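Homospermidine synthase (Legionella pneumophila subsp. pneumophila str. Philadelphia 1, PDB 2PH5) probably catalyses the formation of homospermidine, a polyamine, and binds NAD in a Rossmann-type domain. Local coordinates at residues Gly107-Thr115 against Met400-Pro411; Arg277-Ala285 against Tyr440-Arg450. One frame throughout, in Å; residues are numbered along the deposited sequence.

In the fold
Interaction 1 lies in the NAD-binding half of the chain, where helix 391-408 returns from the C-terminal sequence to cover strand 109-112 of the parallel Rossmann-type sheet; Ala113 and Ala114, which follow that strand along the chain, touch the cofactor directly. Interaction 2 belongs to the other half, at the edge of the mixed sheet, and reaches the second subunit through Arg277 and Leu283. The two contacts sit on opposite sides of the chain's centre, their centres 36 Å apart and their nearest atoms about 19 Å apart. Interaction 2 does not touch NAD: the side chain of Ser278 is about 12 Å from that of the NAD-binding residue Asn159.

Interaction 1 of 2, residues Gly107-Thr115 against Met400-Pro411; sequences GALYINAAT and MISGIIWAIEHP. With NAD (nicotinamide-adenine-dinucleotide), chain C.
Met400, a selenomethionine on helix 391-408, lays its terminal methyl against the backbone of Asn112 and Ala113. Bends at chi2 and chi3 turn the chain, and Met400 CE comes to 3.4 Å from Asn112 C, while SE lies against Ala113 CB. Met400 CE also touches Ile111 CG1 at 3.8 Å. At Gly403 the helix has no side chain, and Ile111 CD1 comes to 4.0 Å from Gly403 C. With CG1 of Ile111 anti to its own backbone N (chi1 -175°) and the chain extended beyond it, CD1 is carried up to the helix backbone. Ile404 follows, its side chain at about a right angle to that of Ile111; its CG1 is 3.9 Å from Ile111 CD1 and also meets CG2, so it touches two branches of one side chain. One turn on, Ala407 and Ile408 meet Leu109, whose CD2 is 3.9 Å from Ile408 CA. Past the end of the helix, Pro411 lies side by side with Leu109, with CB 3.6 Å from Leu109 CD1. Strand and helix run nearly antiparallel, at 157° with axes 9.0 Å apart, as in the helix layer over a Rossmann-type sheet; Phe86 of the adjacent strand 86-89 also packs on Leu109, Ile111 and Ile404. Ala113 CB lies 3.4 Å from NAD C2N, on the nicotinamide ring, and Ala114 CB touches the adjoining ribose. The contact is therefore almost wholly apolar, made by methyl groups and aliphatic branches without polar pairing between helix and strand, and through Met400 its packing continues to the NAD-binding residue Ala113 at the nicotinamide end of the pocket.

Interaction 2 of 2, residues Arg277-Ala285 against Tyr440-Arg450; sequences RSWTPTLGA and YYTDWTPLKNR
Strand 275-278 and the loop that follows it pack here on strand 436-442, outermost in the mixed sheet of this chain, and on the chain that leaves it. Pro281 sits over the ring of Tyr440, its CB 3.8 Å from the ring centroid, a CH-pi contact. Trp279 crosses Tyr440 at about a right angle, and CG2 of Thr442 stands almost on the normal of the six-membered ring of Trp279, 9° off and 3.8 Å from the centroid, while Tyr440 CB meets the edge of that indole near its plane. Thr442 OG1, anti to its backbone N, accepts from Trp444 N, an ST turn that bends the chain beyond the strand. Trp444 in turn receives Trp279 CB over its six-membered ring, 3.9 Å from the centroid. The five-membered rings of the two indoles are near parallel (28°) but slid apart, so they barely overlap. Ala285 CB approaches Trp444 NE1 at 3.5 Å, and Arg277 O lies at the indole's edge.

At the other end Arg277, its chain extended from CG to NE, passes Pro446. Arg450 CZ lies over the centre of one face of the Arg277 guanidinium, 3.4 Å from Arg277 CZ, with the planes 32° apart. Arg450 NE donates to Pro446 O in the carbonyl plane, though the bond is tilted out of the guanidinium plane. The two cations are gathered round carboxylates: Arg277 forms salt bridges with Glu456 and, through NE, with Glu338 of the second subunit, and Arg450 makes long, weak ion pairs with both. Indole and tyrosine faces covered by aliphatic groups thus give way to an arginine pair that shares two glutamates, one from the second subunit, whose negative charge probably lets the guanidiniums lie so close.

Interaction 1 of 2, residues Gly107-Thr115 against Met400-Pro411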
loop_
_atom_site.group_PDB
_atom_site.type_symbol
_atom_site.label_atom_id
_atom_site.label_comp_id
_atom_site.label_asym_id
_atom_site.label_seq_id
_atom_site.Cartn_x
_atom_site.Cartn_y
_atom_site.Cartn_z
ATOM N N GLY A 107 17.547 40.070 20.982
ATOM C CA GLY A 107 18.446 40.422 19.901
ATOM C C GLY A 107 19.107 39.197 19.286
ATOM O O GLY A 107 20.171 39.309 18.675
ATOM N N ALA A 108 18.485 38.028 19.437
ATOM C CA ALA A 108 19.042 36.787 18.886
ATOM C C ALA A 108 18.381 36.333 17.578
ATOM O O ALA A 108 17.214 36.634 17.319
ATOM C CB ALA A 108 18.949 35.674 19.929
ATOM N N LEU A 109 19.145 35.627 16.748
ATOM C CA LEU A 109 18.658 35.113 15.470
ATOM C C LEU A 109 17.709 33.942 15.705
ATOM O O LEU A 109 17.679 33.357 16.787
ATOM C CB LEU A 109 19.836 34.635 14.611
ATOM C CG LEU A 109 20.424 35.588 13.568
ATOM C CD1 LEU A 109 20.032 37.047 13.869
ATOM C CD2 LEU A 109 21.931 35.399 13.540
ATOM N N TYR A 110 16.949 33.577 14.687
ATOM C CA TYR A 110 16.021 32.472 14.849
ATOM C C TYR A 110 15.710 31.856 13.504
ATOM O O TYR A 110 15.725 32.555 12.492
ATOM C CB TYR A 110 14.727 32.976 15.503
ATOM C CG TYR A 110 13.591 31.978 15.503
ATOM C CD1 TYR A 110 12.888 31.686 14.330
ATOM C CD2 TYR A 110 13.196 31.343 16.681
ATOM C CE1 TYR A 110 11.823 30.795 14.327
ATOM C CE2 TYR A 110 12.126 30.447 16.687
ATOM C CZ TYR A 110 11.444 30.183 15.501
ATOM O OH TYR A 110 10.360 29.335 15.497
ATOM N N ILE A 111 15.451 30.549 13.509
ATOM C CA ILE A 111 15.088 29.798 12.312
ATOM C C ILE A 111 14.230 28.598 12.728
ATOM O O ILE A 111 14.296 28.158 13.869
ATOM C CB ILE A 111 16.335 29.244 11.571
ATOM C CG1 ILE A 111 15.913 28.568 10.269
ATOM C CG2 ILE A 111 17.031 28.180 12.411
ATOM C CD1 ILE A 111 17.069 28.216 9.371
ATOM N N ASN A 112 13.409 28.094 11.816
ATOM C CA ASN A 112 12.608 26.913 12.086
ATOM C C ASN A 112 12.317 26.226 10.771
ATOM O O ASN A 112 12.479 26.816 9.696
ATOM C CB ASN A 112 11.294 27.242 12.840
ATOM C CG ASN A 112 10.197 27.845 11.945
ATOM O OD1 ASN A 112 9.102 28.151 12.421
ATOM N ND2 ASN A 112 10.486 28.010 10.662
ATOM N N ALA A 113 11.914 24.965 10.856
ATOM C CA ALA A 113 11.590 24.203 9.664
ATOM C C ALA A 113 10.068 24.139 9.512
ATOM O O ALA A 113 9.558 23.543 8.566
ATOM C CB ALA A 113 12.194 22.805 9.766
ATOM N N ALA A 114 9.343 24.752 10.449
ATOM C CA ALA A 114 7.878 24.782 10.386
ATOM C C ALA A 114 7.258 25.613 11.516
ATOM O O ALA A 114 7.738 25.595 12.654
ATOM C CB ALA A 114 7.309 23.357 10.411
ATOM N N THR A 115 6.191 26.342 11.198
ATOM C CA THR A 115 5.518 27.166 12.197
ATOM C C THR A 115 4.618 26.299 13.062
ATOM O O THR A 115 3.772 25.572 12.557
ATOM C CB THR A 115 4.695 28.286 11.532
ATOM O OG1 THR A 115 5.590 29.220 10.911
ATOM C CG2 THR A 115 3.845 29.017 12.568
HETATM N N MSE A 400 18.504 23.768 6.119
HETATM C CA MSE A 400 18.575 24.528 7.355
HETATM C C MSE A 400 19.943 25.147 7.606
HETATM O O MSE A 400 20.040 26.335 7.914
HETATM C CB MSE A 400 18.197 23.644 8.533
HETATM C CG MSE A 400 16.794 23.114 8.428
HETATM SE SE MSE A 400 16.006 22.965 10.161
HETATM C CE MSE A 400 15.360 24.789 10.323
ATOM N N ILE A 401 20.996 24.344 7.477
ATOM C CA ILE A 401 22.338 24.852 7.703
ATOM C C ILE A 401 22.586 25.988 6.706
ATOM O O ILE A 401 23.299 26.931 7.022
ATOM C CB ILE A 401 23.434 23.735 7.534
ATOM C CG1 ILE A 401 24.756 24.168 8.186
ATOM C CG2 ILE A 401 23.723 23.486 6.049
ATOM C CD1 ILE A 401 24.696 24.360 9.698
ATOM N N SER A 402 21.993 25.910 5.512
ATOM C CA SER A 402 22.173 26.975 4.524
ATOM C C SER A 402 21.422 28.208 5.009
ATOM O O SER A 402 21.952 29.317 4.986
ATOM C CB SER A 402 21.620 26.573 3.154
ATOM O OG SER A 402 22.185 25.368 2.683
ATOM N N GLY A 403 20.179 28.002 5.434
ATOM C CA GLY A 403 19.371 29.096 5.934
ATOM C C GLY A 403 20.010 29.747 7.148
ATOM O O GLY A 403 19.956 30.970 7.304
ATOM N N ILE A 404 20.616 28.932 8.009
ATOM C CA ILE A 404 21.276 29.442 9.207
ATOM C C ILE A 404 22.436 30.351 8.795
ATOM O O ILE A 404 22.612 31.431 9.350
ATOM C CB ILE A 404 21.816 28.275 10.110
ATOM C CG1 ILE A 404 20.641 27.495 10.715
ATOM C CG2 ILE A 404 22.714 28.827 11.221
ATOM C CD1 ILE A 404 21.045 26.291 11.574
ATOM N N ILE A 405 23.220 29.923 7.814
ATOM C CA ILE A 405 24.339 30.736 7.360
ATOM C C ILE A 405 23.843 32.041 6.748
ATOM O O ILE A 405 24.482 33.081 6.890
ATOM C CB ILE A 405 25.181 30.004 6.302
ATOM C CG1 ILE A 405 25.726 28.699 6.886
ATOM C CG2 ILE A 405 26.336 30.903 5.843
ATOM C CD1 ILE A 405 26.292 27.768 5.841
ATOM N N TRP A 406 22.701 31.979 6.069
ATOM C CA TRP A 406 22.132 33.158 5.431
ATOM C C TRP A 406 21.738 34.193 6.471
ATOM O O TRP A 406 22.043 35.376 6.335
ATOM C CB TRP A 406 20.892 32.786 4.607
ATOM C CG TRP A 406 20.325 33.950 3.837
ATOM C CD1 TRP A 406 20.752 34.423 2.622
ATOM C CD2 TRP A 406 19.267 34.824 4.254
ATOM N NE1 TRP A 406 20.026 35.535 2.266
ATOM C CE2 TRP A 406 19.111 35.803 3.247
ATOM C CE3 TRP A 406 18.439 34.876 5.380
ATOM C CZ2 TRP A 406 18.158 36.824 3.333
ATOM C CZ3 TRP A 406 17.486 35.898 5.467
ATOM C CH2 TRP A 406 17.357 36.855 4.449
ATOM N N ALA A 407 21.058 33.737 7.514
ATOM C CA ALA A 407 20.603 34.625 8.567
ATOM C C ALA A 407 21.758 35.313 9.289
ATOM O O ALA A 407 21.658 36.486 9.638
ATOM C CB ALA A 407 19.735 33.852 9.559
ATOM N N ILE A 408 22.854 34.596 9.512
ATOM C CA ILE A 408 23.998 35.187 10.196
ATOM C C ILE A 408 24.546 36.421 9.466
ATOM O O ILE A 408 24.887 37.413 10.100
ATOM C CB ILE A 408 25.132 34.150 10.388
ATOM C CG1 ILE A 408 24.659 33.063 11.353
ATOM C CG2 ILE A 408 26.396 34.830 10.914
ATOM C CD1 ILE A 408 25.633 31.930 11.532
ATOM N N GLU A 409 24.630 36.375 8.142
ATOM C CA GLU A 409 25.144 37.531 7.432
ATOM C C GLU A 409 24.032 38.510 7.030
ATOM O O GLU A 409 24.264 39.472 6.298
ATOM C CB GLU A 409 25.963 37.098 6.214
ATOM C CG GLU A 409 25.195 36.359 5.151
ATOM C CD GLU A 409 26.030 36.131 3.902
ATOM O OE1 GLU A 409 27.017 35.362 3.976
ATOM O OE2 GLU A 409 25.701 36.725 2.850
ATOM N N HIS A 410 22.827 38.247 7.526
ATOM C CA HIS A 410 21.651 39.080 7.293
ATOM C C HIS A 410 20.830 38.984 8.580
ATOM O O HIS A 410 19.669 38.600 8.554
ATOM C CB HIS A 410 20.819 38.547 6.126
ATOM C CG HIS A 410 21.565 38.456 4.834
ATOM N ND1 HIS A 410 22.052 37.267 4.332
ATOM C CD2 HIS A 410 21.904 39.410 3.935
ATOM C CE1 HIS A 410 22.656 37.493 3.180
ATOM N NE2 HIS A 410 22.581 38.785 2.915
ATOM N N PRO A 411 21.431 39.349 9.725
ATOM C CA PRO A 411 20.782 39.297 11.036
ATOM C C PRO A 411 19.644 40.265 11.316
ATOM O O PRO A 411 18.922 40.101 12.294
ATOM C CB PRO A 411 21.950 39.500 11.993
ATOM C CG PRO A 411 22.804 40.466 11.252
ATOM C CD PRO A 411 22.797 39.899 9.845
HETATM P PA NAD C . 10.470 15.026 16.535
HETATM O O1A NAD C . 9.109 14.771 17.124
HETATM O O2A NAD C . 11.287 13.850 16.126
HETATM O O5B NAD C . 11.369 15.925 17.542
HETATM C C5B NAD C . 10.825 17.094 18.148
HETATM C C4B NAD C . 11.594 17.361 19.456
HETATM O O4B NAD C . 10.990 18.497 20.036
HETATM C C3B NAD C . 11.513 16.230 20.486
HETATM O O3B NAD C . 12.826 15.827 20.884
HETATM C C2B NAD C . 10.733 16.822 21.627
HETATM O O2B NAD C . 11.078 16.340 22.906
HETATM C C1B NAD C . 10.922 18.327 21.437
HETATM N N9A NAD C . 9.825 19.174 21.921
HETATM C C8A NAD C . 8.474 18.784 21.944
HETATM N N7A NAD C . 7.837 19.270 23.028
HETATM C C5A NAD C . 8.761 19.965 23.731
HETATM C C6A NAD C . 8.667 20.682 24.924
HETATM N N6A NAD C . 7.538 20.818 25.621
HETATM N N1A NAD C . 9.827 21.287 25.387
HETATM C C2A NAD C . 11.030 21.196 24.716
HETATM N N3A NAD C . 11.144 20.502 23.534
HETATM C C4A NAD C . 10.003 19.908 23.077
HETATM O O3 NAD C . 10.198 15.907 15.250
HETATM P PN NAD C . 11.162 16.619 14.183
HETATM O O1N NAD C . 10.653 16.267 12.836
HETATM O O2N NAD C . 12.584 16.277 14.540
HETATM O O5D NAD C . 10.735 18.080 14.622
HETATM C C5D NAD C . 11.190 19.282 14.054
HETATM C C4D NAD C . 10.095 19.702 13.095
HETATM O O4D NAD C . 10.658 19.921 11.829
HETATM C C3D NAD C . 8.598 19.902 12.976
HETATM O O3D NAD C . 8.205 21.189 13.424
HETATM C C2D NAD C . 8.375 19.693 11.488
HETATM O O2D NAD C . 7.204 20.288 11.007
HETATM C C1D NAD C . 9.662 20.229 10.872
HETATM N N1N NAD C . 10.133 19.570 9.631
HETATM C C2N NAD C . 10.293 20.301 8.476
HETATM C C3N NAD C . 10.768 19.629 7.329
HETATM C C7N NAD C . 10.986 20.340 6.039
HETATM O O7N NAD C . 11.466 19.602 4.987
HETATM N N7N NAD C . 10.764 21.628 5.886
HETATM C C4N NAD C . 11.073 18.230 7.362
HETATM C C5N NAD C . 10.889 17.519 8.567
HETATM C C6N NAD C . 10.428 18.169 9.696
#

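Interaction 2 of 2, residues Arg277-Ala285 against Tyr440-Arg450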
loop_
_atom_site.group_PDB
_atom_site.type_symbol
_atom_site.label_atom_id
_atom_site.label_comp_id
_atom_site.label_asym_id
_atom_site.label_seq_id
_atom_site.Cartn_x
_atom_site.Cartn_y
_atom_site.Cartn_z
ATOM N N ARG A 277 -1.531 12.142 -10.145
ATOM C CA ARG A 277 -0.572 11.677 -11.137
ATOM C C ARG A 277 0.555 12.698 -11.299
ATOM O O ARG A 277 0.307 13.833 -11.685
ATOM C CB ARG A 277 -1.271 11.489 -12.488
ATOM C CG ARG A 277 -2.336 10.401 -12.511
ATOM C CD ARG A 277 -3.005 10.273 -13.880
ATOM N NE ARG A 277 -3.895 9.115 -13.927
ATOM C CZ ARG A 277 -5.172 9.119 -13.553
ATOM N NH1 ARG A 277 -5.737 10.235 -13.107
ATOM N NH2 ARG A 277 -5.881 7.999 -13.595
ATOM N N SER A 278 1.785 12.297 -11.007
ATOM C CA SER A 278 2.911 13.201 -11.144
ATOM C C SER A 278 4.098 12.496 -11.807
ATOM O O SER A 278 3.956 11.395 -12.346
ATOM C CB SER A 278 3.295 13.766 -9.775
ATOM O OG SER A 278 4.213 14.829 -9.887
ATOM N N TRP A 279 5.274 13.115 -11.763
ATOM C CA TRP A 279 6.434 12.526 -12.416
ATOM C C TRP A 279 7.741 12.798 -11.693
ATOM O O TRP A 279 7.937 13.870 -11.119
ATOM C CB TRP A 279 6.535 13.066 -13.839
ATOM C CG TRP A 279 7.601 12.424 -14.650
ATOM C CD1 TRP A 279 7.480 11.305 -15.411
ATOM C CD2 TRP A 279 8.954 12.872 -14.800
ATOM N NE1 TRP A 279 8.669 11.023 -16.036
ATOM C CE2 TRP A 279 9.594 11.970 -15.680
ATOM C CE3 TRP A 279 9.687 13.947 -14.278
ATOM C CZ2 TRP A 279 10.938 12.110 -16.055
ATOM C CZ3 TRP A 279 11.020 14.085 -14.650
ATOM C CH2 TRP A 279 11.629 13.170 -15.534
ATOM N N THR A 280 8.642 11.823 -11.764
ATOM C CA THR A 280 9.950 11.914 -11.132
ATOM C C THR A 280 10.961 11.367 -12.153
ATOM O O THR A 280 10.661 10.431 -12.886
ATOM C CB THR A 280 9.963 11.081 -9.821
ATOM O OG1 THR A 280 10.850 11.684 -8.877
ATOM C CG2 THR A 280 10.405 9.642 -10.089
ATOM N N PRO A 281 12.168 11.951 -12.220
ATOM C CA PRO A 281 13.173 11.477 -13.186
ATOM C C PRO A 281 13.640 10.020 -13.065
ATOM O O PRO A 281 13.624 9.281 -14.051
ATOM C CB PRO A 281 14.310 12.496 -13.037
ATOM C CG PRO A 281 14.146 13.008 -11.630
ATOM C CD PRO A 281 12.654 13.125 -11.468
ATOM N N THR A 282 14.035 9.599 -11.869
ATOM C CA THR A 282 14.503 8.229 -11.660
ATOM C C THR A 282 13.480 7.140 -12.004
ATOM O O THR A 282 13.785 6.231 -12.779
ATOM C CB THR A 282 14.973 8.029 -10.215
ATOM O OG1 THR A 282 16.011 8.969 -9.921
ATOM C CG2 THR A 282 15.509 6.624 -10.020
ATOM N N LEU A 283 12.282 7.203 -11.426
ATOM C CA LEU A 283 11.266 6.196 -11.742
ATOM C C LEU A 283 10.256 6.623 -12.802
ATOM O O LEU A 283 9.756 5.788 -13.559
ATOM C CB LEU A 283 10.518 5.738 -10.485
ATOM C CG LEU A 283 11.215 4.617 -9.707
ATOM C CD1 LEU A 283 11.649 3.520 -10.679
ATOM C CD2 LEU A 283 12.424 5.175 -8.976
ATOM N N GLY A 284 9.953 7.916 -12.867
ATOM C CA GLY A 284 9.001 8.391 -13.861
ATOM C C GLY A 284 7.595 8.573 -13.319
ATOM O O GLY A 284 7.415 8.829 -12.126
ATOM N N ALA A 285 6.606 8.436 -14.200
ATOM C CA ALA A 285 5.192 8.577 -13.852
ATOM C C ALA A 285 4.853 7.740 -12.632
ATOM O O ALA A 285 5.285 6.597 -12.527
ATOM C CB ALA A 285 4.322 8.136 -15.019
ATOM N N TYR A 440 15.198 18.141 -15.477
ATOM C CA TYR A 440 14.910 17.073 -16.414
ATOM C C TYR A 440 13.607 17.368 -17.143
ATOM O O TYR A 440 12.575 17.646 -16.522
ATOM C CB TYR A 440 14.780 15.734 -15.689
ATOM C CG TYR A 440 15.936 15.390 -14.785
ATOM C CD1 TYR A 440 16.039 15.946 -13.510
ATOM C CD2 TYR A 440 16.914 14.480 -15.193
ATOM C CE1 TYR A 440 17.080 15.600 -12.657
ATOM C CE2 TYR A 440 17.960 14.125 -14.353
ATOM C CZ TYR A 440 18.036 14.687 -13.082
ATOM O OH TYR A 440 19.057 14.315 -12.234
ATOM N N TYR A 441 13.672 17.309 -18.468
ATOM C CA TYR A 441 12.520 17.537 -19.326
ATOM C C TYR A 441 11.904 16.178 -19.630
ATOM O O TYR A 441 12.598 15.160 -19.618
ATOM C CB TYR A 441 12.964 18.198 -20.636
ATOM C CG TYR A 441 13.146 19.694 -20.549
ATOM C CD1 TYR A 441 12.042 20.538 -20.458
ATOM C CD2 TYR A 441 14.417 20.268 -20.521
ATOM C CE1 TYR A 441 12.193 21.917 -20.336
ATOM C CE2 TYR A 441 14.582 21.652 -20.399
ATOM C CZ TYR A 441 13.462 22.466 -20.303
ATOM O OH TYR A 441 13.607 23.826 -20.150
ATOM N N THR A 442 10.604 16.159 -19.891
ATOM C CA THR A 442 9.927 14.917 -20.230
ATOM C C THR A 442 8.668 15.179 -21.028
ATOM O O THR A 442 8.007 16.195 -20.840
ATOM C CB THR A 442 9.525 14.102 -18.989
ATOM O OG1 THR A 442 8.730 12.987 -19.407
ATOM C CG2 THR A 442 8.711 14.950 -18.024
ATOM N N ASP A 443 8.349 14.243 -21.915
ATOM C CA ASP A 443 7.167 14.327 -22.763
ATOM C C ASP A 443 5.970 13.697 -22.068
ATOM O O ASP A 443 4.915 13.502 -22.670
ATOM C CB ASP A 443 7.413 13.612 -24.102
ATOM C CG ASP A 443 7.780 12.141 -23.931
ATOM O OD1 ASP A 443 7.973 11.454 -24.954
ATOM O OD2 ASP A 443 7.883 11.666 -22.779
ATOM N N TRP A 444 6.140 13.372 -20.795
ATOM C CA TRP A 444 5.069 12.761 -20.018
ATOM C C TRP A 444 3.933 13.737 -19.708
ATOM O O TRP A 444 4.163 14.934 -19.528
ATOM C CB TRP A 444 5.618 12.256 -18.684
ATOM C CG TRP A 444 4.534 11.981 -17.678
ATOM C CD1 TRP A 444 3.869 10.806 -17.498
ATOM C CD2 TRP A 444 3.941 12.921 -16.763
ATOM N NE1 TRP A 444 2.899 10.951 -16.533
ATOM C CE2 TRP A 444 2.922 12.238 -16.067
ATOM C CE3 TRP A 444 4.170 14.274 -16.470
ATOM C CZ2 TRP A 444 2.130 12.860 -15.090
ATOM C CZ3 TRP A 444 3.378 14.895 -15.496
ATOM C CH2 TRP A 444 2.372 14.183 -14.821
ATOM N N THR A 445 2.713 13.215 -19.643
ATOM C CA THR A 445 1.547 14.004 -19.260
ATOM C C THR A 445 0.612 13.001 -18.605
ATOM O O THR A 445 0.721 11.806 -18.846
ATOM C CB THR A 445 0.794 14.643 -20.452
ATOM O OG1 THR A 445 -0.244 13.757 -20.884
ATOM C CG2 THR A 445 1.737 14.922 -21.605
ATOM N N PRO A 446 -0.315 13.471 -17.757
ATOM C CA PRO A 446 -1.241 12.537 -17.103
ATOM C C PRO A 446 -2.239 11.931 -18.078
ATOM O O PRO A 446 -3.128 11.181 -17.683
ATOM C CB PRO A 446 -1.919 13.403 -16.044
ATOM C CG PRO A 446 -1.909 14.757 -16.659
ATOM C CD PRO A 446 -0.519 14.848 -17.269
ATOM N N LEU A 447 -2.070 12.256 -19.353
ATOM C CA LEU A 447 -2.971 11.767 -20.390
ATOM C C LEU A 447 -2.453 10.546 -21.151
ATOM O O LEU A 447 -3.234 9.821 -21.765
ATOM C CB LEU A 447 -3.287 12.897 -21.369
ATOM C CG LEU A 447 -4.741 13.354 -21.461
ATOM C CD1 LEU A 447 -5.356 13.491 -20.087
ATOM C CD2 LEU A 447 -4.793 14.686 -22.209
ATOM N N LYS A 448 -1.148 10.310 -21.116
ATOM C CA LYS A 448 -0.606 9.165 -21.828
ATOM C C LYS A 448 -0.307 7.977 -20.926
ATOM O O LYS A 448 -0.375 8.083 -19.700
ATOM C CB LYS A 448 0.643 9.566 -22.616
ATOM C CG LYS A 448 1.649 10.369 -21.844
ATOM C CD LYS A 448 2.175 11.500 -22.713
ATOM C CE LYS A 448 2.721 10.992 -24.040
ATOM N NZ LYS A 448 3.052 12.129 -24.946
ATOM N N ASN A 449 0.016 6.847 -21.554
ATOM C CA ASN A 449 0.306 5.592 -20.861
ATOM C C ASN A 449 -0.912 5.170 -20.058
ATOM O O ASN A 449 -0.830 4.312 -19.179
ATOM C CB ASN A 449 1.510 5.733 -19.932
ATOM C CG ASN A 449 2.771 6.115 -20.674
ATOM O OD1 ASN A 449 3.149 5.469 -21.654
ATOM N ND2 ASN A 449 3.438 7.169 -20.205
ATOM N N ARG A 450 -2.044 5.790 -20.376
ATOM C CA ARG A 450 -3.302 5.496 -19.712
ATOM C C ARG A 450 -3.723 4.067 -19.972
ATOM O O ARG A 450 -3.335 3.460 -20.972
ATOM C CB ARG A 450 -4.396 6.438 -20.214
ATOM C CG ARG A 450 -4.367 7.829 -19.603
ATOM C CD ARG A 450 -4.977 7.826 -18.219
ATOM N NE ARG A 450 -5.304 9.176 -17.789
ATOM C CZ ARG A 450 -6.172 9.458 -16.825
ATOM N NH1 ARG A 450 -6.417 10.713 -16.491
ATOM N NH2 ARG A 450 -6.807 8.485 -16.196
#